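Local coordinates for ESX-5 secretion-associated protein EspG5 (Mycobacterium marinum, PDB 6VJ5) that acts as a cytoplasmic chaperone specific for its cognate PE/PPE proteins, preventing aggregation of PE/PPE dimers, and is required for secretion of LipY and PE31/PPE18, at residues 148-151 with 152-156; 271-275 with 276-280; 284-287 with 288-291. All coordinates share one frame; numbering follows the deposited sequence.

Interaction 1. Residues 148-151 with 152-156; sequences ASIA and ALVID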
loop_
_atom_site.group_PDB
_atom_site.type_symbol
_atom_site.label_atom_id
_atom_site.label_comp_id
_atom_site.label_asym_id
_atom_site.label_seq_id
_atom_site.Cartn_x
_atom_site.Cartn_y
_atom_site.Cartn_z
ATOM N N ALA C 148 31.600 -9.224 -22.044
ATOM C CA ALA C 148 32.352 -8.035 -22.437
ATOM C C ALA C 148 31.431 -6.856 -22.727
ATOM O O ALA C 148 31.725 -5.719 -22.336
ATOM C CB ALA C 148 33.221 -8.343 -23.657
ATOM N N SER C 149 30.316 -7.099 -23.422
ATOM C CA SER C 149 29.378 -6.016 -23.704
ATOM C C SER C 149 28.855 -5.399 -22.413
ATOM O O SER C 149 28.754 -4.171 -22.298
ATOM C CB SER C 149 28.225 -6.529 -24.570
ATOM O OG SER C 149 27.727 -7.765 -24.088
ATOM N N ILE C 150 28.519 -6.233 -21.429
ATOM C CA ILE C 150 28.090 -5.719 -20.132
ATOM C C ILE C 150 29.223 -4.937 -19.478
ATOM O O ILE C 150 29.034 -3.809 -19.009
ATOM C CB ILE C 150 27.612 -6.875 -19.236
ATOM C CG1 ILE C 150 26.454 -7.625 -19.897
ATOM C CG2 ILE C 150 27.175 -6.357 -17.873
ATOM C CD1 ILE C 150 26.028 -8.885 -19.163
ATOM N N ALA C 151 30.424 -5.524 -19.446
ATOM C CA ALA C 151 31.566 -4.839 -18.848
ATOM C C ALA C 151 31.796 -3.482 -19.499
ATOM O O ALA C 151 32.022 -2.483 -18.806
ATOM C CB ALA C 151 32.820 -5.707 -18.964
ATOM N N ALA C 152 31.732 -3.422 -20.832
ATOM C CA ALA C 152 31.947 -2.155 -21.525
ATOM C C ALA C 152 30.890 -1.129 -21.138
ATOM O O ALA C 152 31.195 0.058 -20.977
ATOM C CB ALA C 152 31.945 -2.373 -23.038
ATOM N N LEU C 153 29.638 -1.568 -20.986
ATOM C CA LEU C 153 28.572 -0.638 -20.634
ATOM C C LEU C 153 28.772 -0.075 -19.234
ATOM O O LEU C 153 28.515 1.110 -18.993
ATOM C CB LEU C 153 27.215 -1.328 -20.741
ATOM C CG LEU C 153 26.780 -1.733 -22.150
ATOM C CD1 LEU C 153 25.498 -2.558 -22.075
ATOM C CD2 LEU C 153 26.576 -0.516 -23.035
ATOM N N VAL C 154 29.220 -0.909 -18.294
ATOM C CA VAL C 154 29.479 -0.419 -16.944
ATOM C C VAL C 154 30.614 0.598 -16.966
ATOM O O VAL C 154 30.500 1.697 -16.411
ATOM C CB VAL C 154 29.797 -1.587 -15.994
ATOM C CG1 VAL C 154 30.094 -1.054 -14.596
ATOM C CG2 VAL C 154 28.651 -2.584 -15.967
ATOM N N ILE C 155 31.726 0.242 -17.615
ATOM C CA ILE C 155 32.883 1.131 -17.666
ATOM C C ILE C 155 32.494 2.478 -18.263
ATOM O O ILE C 155 32.842 3.540 -17.730
ATOM C CB ILE C 155 34.029 0.477 -18.462
ATOM C CG1 ILE C 155 34.536 -0.777 -17.743
ATOM C CG2 ILE C 155 35.152 1.485 -18.682
ATOM C CD1 ILE C 155 35.415 -1.666 -18.608
ATOM N N ASP C 156 31.771 2.455 -19.387
ATOM C CA ASP C 156 31.357 3.703 -20.016
ATOM C C ASP C 156 30.542 4.557 -19.053
ATOM O O ASP C 156 30.722 5.779 -18.989
ATOM C CB ASP C 156 30.562 3.416 -21.287
ATOM C CG ASP C 156 31.421 3.493 -22.537
ATOM O OD1 ASP C 156 32.665 3.529 -22.414
ATOM O OD2 ASP C 156 30.849 3.533 -23.645
#
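Ile-155 reaches back one helical turn to lie along the carbonyl of Ala-151, and each atom of its longer branch can be followed there. Ile-155 CB stands 3.6 Å from Ala-151 O; Ile-155 CG1 comes closer, at 3.2 Å from the same Ala-151 O. The tip, Ile-155 CD1, is still only 3.5 Å from Ala-151 O, with Ala-151 C next nearest. This alignment follows from the first torsion (chi1 -65°), which sets CG1 beside the backbone N and anti to the carbonyl carbon, while CG2 takes the position anti to N. Ala-151 O thus has the Ile-155 side chain running alongside it while it accepts a nearly straight bond from Ile-155 N (3.0 Å, N-H...O angle 173°).

Three further i to i+4 bonds, from Ala-152, Leu-153 and Val-154 back to Ala-148, Ser-149 and Ile-150, make this a regular alpha-helix. Leu-153 behaves like Ile-155, its CG lying 3.1 Å from Ser-149 O. Ile-150 and Val-154 meet more loosely through their CG2 methyls. Ser-149 OG bonds to Asp-146 O and Ser-145 N, near the start of the helix.

Helix 147-159 is therefore two-faced: Ala-152 and Leu-153 lie on the exposed side, whereas Ile-150, Ala-151 and Ile-155 pack on helix 275-286, and Val-154 rests on Val-223 and Val-225 of strand 221-231.

Interaction 2. Residues 271-275 with 276-280; sequences CPATP and QLVQV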
loop_
_atom_site.group_PDB
_atom_site.type_symbol
_atom_site.label_atom_id
_atom_site.label_comp_id
_atom_site.label_asym_id
_atom_site.label_seq_id
_atom_site.Cartn_x
_atom_site.Cartn_y
_atom_site.Cartn_z
ATOM N N CYS C 271 41.923 -6.778 -7.408
ATOM C CA CYS C 271 42.533 -6.682 -8.723
ATOM C C CYS C 271 42.603 -5.232 -9.167
ATOM O O CYS C 271 41.816 -4.399 -8.706
ATOM C CB CYS C 271 41.729 -7.486 -9.758
ATOM S SG CYS C 271 41.702 -9.271 -9.462
ATOM N N PRO C 272 43.553 -4.897 -10.039
ATOM C CA PRO C 272 43.495 -3.597 -10.714
ATOM C C PRO C 272 42.414 -3.625 -11.779
ATOM O O PRO C 272 42.256 -4.613 -12.500
ATOM C CB PRO C 272 44.892 -3.444 -11.322
ATOM C CG PRO C 272 45.337 -4.855 -11.571
ATOM C CD PRO C 272 44.712 -5.703 -10.474
ATOM N N ALA C 273 41.658 -2.534 -11.869
ATOM C CA ALA C 273 40.500 -2.494 -12.752
ATOM C C ALA C 273 40.887 -2.396 -14.221
ATOM O O ALA C 273 40.480 -1.457 -14.913
ATOM C CB ALA C 273 39.595 -1.319 -12.373
ATOM N N THR C 274 41.655 -3.365 -14.715
ATOM C CA THR C 274 41.977 -3.392 -16.133
ATOM C C THR C 274 40.731 -3.753 -16.939
ATOM O O THR C 274 39.875 -4.505 -16.465
ATOM C CB THR C 274 43.074 -4.410 -16.434
ATOM O OG1 THR C 274 42.604 -5.732 -16.132
ATOM C CG2 THR C 274 44.321 -4.114 -15.618
ATOM N N PRO C 275 40.608 -3.239 -18.165
ATOM C CA PRO C 275 39.460 -3.640 -18.999
ATOM C C PRO C 275 39.274 -5.145 -19.060
ATOM O O PRO C 275 38.133 -5.624 -19.092
ATOM C CB PRO C 275 39.799 -3.045 -20.372
ATOM C CG PRO C 275 40.688 -1.871 -20.064
ATOM C CD PRO C 275 41.506 -2.298 -18.862
ATOM N N GLN C 276 40.367 -5.914 -19.053
ATOM C CA GLN C 276 40.233 -7.365 -19.096
ATOM C C GLN C 276 39.726 -7.918 -17.770
ATOM O O GLN C 276 38.846 -8.786 -17.754
ATOM C CB GLN C 276 41.567 -8.015 -19.457
ATOM C CG GLN C 276 41.478 -9.526 -19.638
ATOM C CD GLN C 276 42.698 -10.262 -19.109
ATOM O OE1 GLN C 276 42.579 -11.335 -18.519
ATOM N NE2 GLN C 276 43.878 -9.687 -19.321
ATOM N N LEU C 277 40.270 -7.439 -16.649
ATOM C CA LEU C 277 39.857 -7.968 -15.353
ATOM C C LEU C 277 38.455 -7.506 -14.981
ATOM O O LEU C 277 37.730 -8.234 -14.295
ATOM C CB LEU C 277 40.857 -7.559 -14.278
ATOM C CG LEU C 277 42.206 -8.269 -14.380
ATOM C CD1 LEU C 277 43.221 -7.628 -13.450
ATOM C CD2 LEU C 277 42.060 -9.751 -14.064
ATOM N N VAL C 278 38.059 -6.307 -15.412
ATOM C CA VAL C 278 36.670 -5.893 -15.245
ATOM C C VAL C 278 35.753 -6.808 -16.046
ATOM O O VAL C 278 34.634 -7.119 -15.622
ATOM C CB VAL C 278 36.495 -4.418 -15.650
ATOM C CG1 VAL C 278 35.023 -4.032 -15.617
ATOM C CG2 VAL C 278 37.301 -3.521 -14.726
ATOM N N GLN C 279 36.211 -7.251 -17.220
ATOM C CA GLN C 279 35.467 -8.253 -17.976
ATOM C C GLN C 279 35.434 -9.582 -17.231
ATOM O O GLN C 279 34.405 -10.267 -17.219
ATOM C CB GLN C 279 36.086 -8.419 -19.368
ATOM C CG GLN C 279 35.487 -9.530 -20.227
ATOM C CD GLN C 279 36.132 -10.887 -19.978
ATOM O OE1 GLN C 279 35.442 -11.880 -19.748
ATOM N NE2 GLN C 279 37.461 -10.934 -20.029
ATOM N N VAL C 280 36.543 -9.956 -16.590
ATOM C CA VAL C 280 36.561 -11.194 -15.818
ATOM C C VAL C 280 35.609 -11.098 -14.637
ATOM O O VAL C 280 34.957 -12.083 -14.265
ATOM C CB VAL C 280 37.993 -11.515 -15.356
ATOM C CG1 VAL C 280 37.993 -12.705 -14.401
ATOM C CG2 VAL C 280 38.897 -11.782 -16.550
#
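Thr-274 O accepts the shortest hydrogen bond between the two segments, from Val-278 N at 2.8 Å. The bond is almost straight (174° at the hydrogen), and its donor lies practically on the extension of the carbonyl bond. One methyl of Val-278, CG2, also sits 3.3 Å from Thr-274 O, so the acceptor is bordered by hydrocarbon as well as by its N-H partner.

The same threonine supplies a second acceptor. Thr-274 OG1 accepts from Leu-277 N at 2.9 Å, the side-chain bond of a helix N-cap, with Thr-274 as the cap residue and Pro-275 opening helix 275-286. A chi1 of 64° folds the hydroxyl back over the threonine's own backbone, from where it faces the first turn. It also presses against the leucine side chain: Leu-277 CG lies 3.1 Å from Thr-274 OG1, and the two side chains pass each other at a slant.

Beyond the cap, Leu-277 reaches back to the end of strand 267-272. Leu-277 CD1 meets Pro-272 CD at 3.8 Å and Cys-271 CB at 4.0 Å, one methyl bridging two consecutive residues. On another part of the turn, Ala-273 CB touches Val-278 CG2 at 4.0 Å. Ala-273 is the centre of an inverse gamma turn, closed by Thr-274 N bonding to Pro-272 O, which kinks the chain between strand and helix. Cys-271 and Ala-273 bond through their backbones to Ala-253 and Arg-251 of strand 250-256.

Chemically, the cap satisfies a first-turn amide that has no preceding helical carbonyl to bond, while the leucine methyl packs on the end of the strand and the valine methyl on the turn.

Interaction 3. Residues 284-287 with 288-291; sequences TVLD and TLPY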
loop_
_atom_site.group_PDB
_atom_site.type_symbol
_atom_site.label_atom_id
_atom_site.label_comp_id
_atom_site.label_asym_id
_atom_site.label_seq_id
_atom_site.Cartn_x
_atom_site.Cartn_y
_atom_site.Cartn_z
ATOM N N THR C 284 32.368 -13.386 -13.806
ATOM C CA THR C 284 32.334 -14.140 -12.557
ATOM C C THR C 284 31.036 -13.909 -11.800
ATOM O O THR C 284 30.560 -14.810 -11.100
ATOM C CB THR C 284 33.527 -13.757 -11.683
ATOM O OG1 THR C 284 34.745 -14.079 -12.367
ATOM C CG2 THR C 284 33.479 -14.498 -10.362
ATOM N N VAL C 285 30.466 -12.712 -11.920
ATOM C CA VAL C 285 29.145 -12.456 -11.362
ATOM C C VAL C 285 28.114 -13.343 -12.045
ATOM O O VAL C 285 27.325 -14.034 -11.389
ATOM C CB VAL C 285 28.792 -10.965 -11.510
ATOM C CG1 VAL C 285 27.321 -10.737 -11.214
ATOM C CG2 VAL C 285 29.675 -10.119 -10.603
ATOM N N LEU C 286 28.118 -13.344 -13.380
ATOM C CA LEU C 286 27.098 -14.071 -14.126
ATOM C C LEU C 286 27.245 -15.577 -13.969
ATOM O O LEU C 286 26.246 -16.303 -14.022
ATOM C CB LEU C 286 27.163 -13.686 -15.604
ATOM C CG LEU C 286 26.884 -12.213 -15.901
ATOM C CD1 LEU C 286 27.101 -11.888 -17.369
ATOM C CD2 LEU C 286 25.464 -11.846 -15.474
ATOM N N ASP C 287 28.466 -16.068 -13.776
ATOM C CA ASP C 287 28.665 -17.503 -13.628
ATOM C C ASP C 287 28.368 -17.994 -12.218
ATOM O O ASP C 287 28.390 -19.209 -11.989
ATOM C CB ASP C 287 30.094 -17.880 -14.027
ATOM C CG ASP C 287 30.353 -17.671 -15.510
ATOM O OD1 ASP C 287 29.373 -17.650 -16.283
ATOM O OD2 ASP C 287 31.530 -17.532 -15.904
ATOM N N THR C 288 28.084 -17.090 -11.278
ATOM C CA THR C 288 27.664 -17.465 -9.935
ATOM C C THR C 288 26.151 -17.389 -9.756
ATOM O O THR C 288 25.659 -17.541 -8.634
ATOM C CB THR C 288 28.346 -16.584 -8.886
ATOM O OG1 THR C 288 28.091 -15.201 -9.166
ATOM C CG2 THR C 288 29.845 -16.840 -8.865
ATOM N N LEU C 289 25.408 -17.134 -10.830
ATOM C CA LEU C 289 23.958 -17.180 -10.761
ATOM C C LEU C 289 23.493 -18.603 -10.451
ATOM O O LEU C 289 24.146 -19.580 -10.838
ATOM C CB LEU C 289 23.349 -16.701 -12.074
ATOM C CG LEU C 289 23.395 -15.189 -12.282
ATOM C CD1 LEU C 289 23.172 -14.842 -13.736
ATOM C CD2 LEU C 289 22.352 -14.521 -11.400
ATOM N N PRO C 290 22.346 -18.746 -9.781
ATOM C CA PRO C 290 21.961 -20.078 -9.280
ATOM C C PRO C 290 21.444 -21.024 -10.351
ATOM O O PRO C 290 21.584 -22.242 -10.185
ATOM C CB PRO C 290 20.874 -19.761 -8.239
ATOM C CG PRO C 290 20.271 -18.460 -8.727
ATOM C CD PRO C 290 21.417 -17.685 -9.347
ATOM N N TYR C 291 20.834 -20.528 -11.427
ATOM C CA TYR C 291 20.134 -21.381 -12.381
ATOM C C TYR C 291 20.905 -21.559 -13.690
ATOM O O TYR C 291 20.308 -21.740 -14.751
ATOM C CB TYR C 291 18.737 -20.828 -12.662
ATOM C CG TYR C 291 17.913 -20.542 -11.421
ATOM C CD1 TYR C 291 17.999 -21.359 -10.298
ATOM C CD2 TYR C 291 17.054 -19.449 -11.368
ATOM C CE1 TYR C 291 17.249 -21.094 -9.161
ATOM C CE2 TYR C 291 16.303 -19.178 -10.238
ATOM C CZ TYR C 291 16.404 -20.002 -9.137
ATOM O OH TYR C 291 15.656 -19.729 -8.014
#
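Thr-288 overlaps the carbonyls of Thr-284 and Val-285, near the end of the helix, with both branches of its side chain. Its methyl CG2 lies 3.1 Å from Thr-284 O, while its hydroxyl OG1 donates to Val-285 O at 2.6 Å. The torsion accounts for the split: at a chi1 of 55° OG1 is tucked in between the residue's own N and C, and CG2 is left anti to C.

Val-285 O is gripped twice by this one residue, since Thr-288 N also donates to it, at 3.2 Å. Both donors come from the same face of the Val-285 carbonyl. The amide stands well above the plane, 63° out of it, whereas the hydroxyl is tilted by only 31°. The bond from Thr-288 N runs from residue i+3 back to residue i.

Leu-286 to Leu-289 then form a type I beta turn, its closing bond weak (Leu-289 N to Leu-286 O, 3.4 Å). The two leucine side chains run side by side in the same direction, Leu-286 CD2 and Leu-289 CD1 lying 4.2 Å apart.

This leucine pair is buried against the sheet: both leucines touch Ala-227 of strand 221-231, Leu-286 meets Val-85 and Leu-289 meets Leu-83 on strand 83-91, and Trp-294 packs on both. Thr-288 instead adjoins Ser-238 and Ser-240 of strand 234-247.

How the interactions relate
Interactions 2 and 3 involve the two ends of helix 275-286; interaction 1 lies on the neighbouring helix 147-159. Each has a buried side (Ile-150, Ala-151 and Val-154; Cys-271, Ala-273 and Val-278; Val-285, Leu-286 and Leu-289) and an exposed one (Ala-152 and Leu-153; Pro-275 and Gln-276; Asp-287). The helices meet directly: Ile-155 CD1 is 3.8 Å from Val-278 CG1, and Ile-150 CD1 is 3.7 Å from Leu-286 CD1. Within helix 147-159 backbone bonds repeat regularly; in interaction 2 a threonine hydroxyl accepts from an amide, in interaction 3 another donates to a carbonyl, consistent with amides lacking helical partners at an N-terminal end and carbonyls at a C-terminal end.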